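Local coordinates for protein pyruvate kinase 1 (Trypanosoma brucei brucei, PDB 4KCT) that catalyses the transfer of phosphate from phosphoenolpyruvate to ADP, giving pyruvate and ATP, and also has an intrinsic decarboxylase activity, at residues 317-320 against 321-324. Sequence-based numbering, arbitrary orientation.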
ATOM      1  N   VAL A 317      21.836  -9.242 -18.239  1.00 13.76           N
ATOM      2  CA  VAL A 317      22.527  -8.147 -17.535  1.00 14.94           C
ATOM      3  C   VAL A 317      21.525  -7.132 -16.944  1.00 14.73           C
ATOM      4  O   VAL A 317      21.621  -6.758 -15.754  1.00 14.66           O
ATOM      5  CB  VAL A 317      23.577  -7.457 -18.437  1.00 15.99           C
ATOM      6  CG1 VAL A 317      24.199  -6.257 -17.729  1.00 14.91           C
ATOM      7  CG2 VAL A 317      24.672  -8.465 -18.845  1.00 15.15           C
ATOM      8  N   ALA A 318      20.555  -6.707 -17.746  1.00 13.30           N
ATOM      9  CA  ALA A 318      19.597  -5.686 -17.295  1.00 14.24           C
ATOM     10  C   ALA A 318      18.820  -6.236 -16.106  1.00 13.78           C
ATOM     11  O   ALA A 318      18.603  -5.550 -15.121  1.00 13.42           O
ATOM     12  CB  ALA A 318      18.635  -5.302 -18.433  1.00 13.09           C
ATOM     13  N   ASN A 319      18.419  -7.491 -16.188  1.00 14.38           N
ATOM     14  CA  ASN A 319      17.643  -8.076 -15.092  1.00 14.27           C
ATOM     15  C   ASN A 319      18.403  -8.330 -13.801  1.00 13.64           C
ATOM     16  O   ASN A 319      17.830  -8.197 -12.705  1.00 13.73           O
ATOM     17  CB  ASN A 319      16.893  -9.333 -15.561  1.00 15.86           C
ATOM     18  CG  ASN A 319      15.629  -8.984 -16.321  1.00 20.46           C
ATOM     19  OD1 ASN A 319      14.809  -8.205 -15.824  1.00 22.90           O
ATOM     20  ND2 ASN A 319      15.566  -9.375 -17.595  1.00 16.25           N
ATOM     21  N   ALA A 320      19.705  -8.623 -13.908  1.00 12.39           N
ATOM     22  CA  ALA A 320      20.563  -8.709 -12.708  1.00 13.33           C
ATOM     23  C   ALA A 320      20.620  -7.346 -12.002  1.00 14.03           C
ATOM     24  O   ALA A 320      20.464  -7.259 -10.777  1.00 14.91           O
ATOM     25  CB  ALA A 320      21.989  -9.198 -13.066  1.00 12.50           C
ATOM     26  N   VAL A 321      20.701  -6.282 -12.782  1.00 13.21           N
ATOM     27  CA  VAL A 321      20.685  -4.935 -12.200  1.00 13.31           C
ATOM     28  C   VAL A 321      19.308  -4.594 -11.578  1.00 14.20           C
ATOM     29  O   VAL A 321      19.219  -4.179 -10.406  1.00 15.79           O
ATOM     30  CB  VAL A 321      21.025  -3.889 -13.263  1.00 13.47           C
ATOM     31  CG1 VAL A 321      20.708  -2.492 -12.743  1.00 12.58           C
ATOM     32  CG2 VAL A 321      22.499  -4.029 -13.660  1.00 14.54           C
ATOM     33  N   LEU A 322      18.238  -4.897 -12.311  1.00 13.58           N
ATOM     34  CA  LEU A 322      16.867  -4.684 -11.785  1.00 14.96           C
ATOM     35  C   LEU A 322      16.584  -5.561 -10.568  1.00 15.73           C
ATOM     36  O   LEU A 322      15.844  -5.152  -9.664  1.00 15.14           O
ATOM     37  CB  LEU A 322      15.818  -4.978 -12.869  1.00 16.96           C
ATOM     38  CG  LEU A 322      15.828  -4.011 -14.080  1.00 17.98           C
ATOM     39  CD1 LEU A 322      14.881  -4.476 -15.195  1.00 21.80           C
ATOM     40  CD2 LEU A 322      15.480  -2.597 -13.646  1.00 21.22           C
ATOM     41  N   ASN A 323      17.131  -6.776 -10.557  1.00 13.74           N
ATOM     42  CA  ASN A 323      17.004  -7.649  -9.366  1.00 16.62           C
ATOM     43  C   ASN A 323      17.584  -6.966  -8.106  1.00 15.09           C
ATOM     44  O   ASN A 323      17.291  -7.403  -6.997  1.00 15.07           O
ATOM     45  CB  ASN A 323      17.769  -8.970  -9.545  1.00 15.60           C
ATOM     46  CG  ASN A 323      17.068  -9.966 -10.470  1.00 22.36           C
ATOM     47  OD1 ASN A 323      17.692 -10.943 -10.885  1.00 21.11           O
ATOM     48  ND2 ASN A 323      15.767  -9.758 -10.753  1.00 19.57           N
ATOM     49  N   GLY A 324      18.638  -6.163  -8.298  1.00 13.79           N
ATOM     50  CA  GLY A 324      19.265  -5.464  -7.164  1.00 15.05           C
ATOM     51  C   GLY A 324      20.748  -5.748  -6.967  1.00 14.66           C
ATOM     52  O   GLY A 324      21.319  -5.392  -5.939  1.00 16.99           O
TER
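Val-317 to Asn-323 form the last turns of helix 311-323, and Gly-324 follows; four i to i+4 backbone hydrogen bonds join 317-320 to 321-324. Leu-322 N to Ala-318 O is the straightest, at 2.9 Å and 166°. Asn-323 N reaches Asn-319 O at 2.7 Å. The bond from Gly-324 N to Ala-320 O is longer, 3.3 Å, and more bent, 137°. Gly-324 N also gives a weak bond to Val-321 O. With positive phi, Gly-324 ends the helix in a Schellman motif.

The side chains of Val-321, Leu-322 and Asn-323 each pass close to a carbonyl O of the turn before. Leu-322 has CG beside its own N (chi1 -66°), 3.3 Å from Ala-318 O. Its CD1 meets Asn-319 OD1 at 3.8 Å. Val-321 CG2 lies 3.6 Å from Val-317 O. Asn-319 O lies against the face of the Asn-323 amide, 3.0 Å from CG, so ND2 does not bond to it. Asn-323 OD1 instead accepts a hydrogen bond from Gln-279 of helix 275-289.

This helix links strands 293-296 and 327-330, the last two of the TIM barrel. Val-317, Ala-318 and Val-321 pack on helix 340-356. Ala-318, Asn-319 and Leu-322 touch a second subunit.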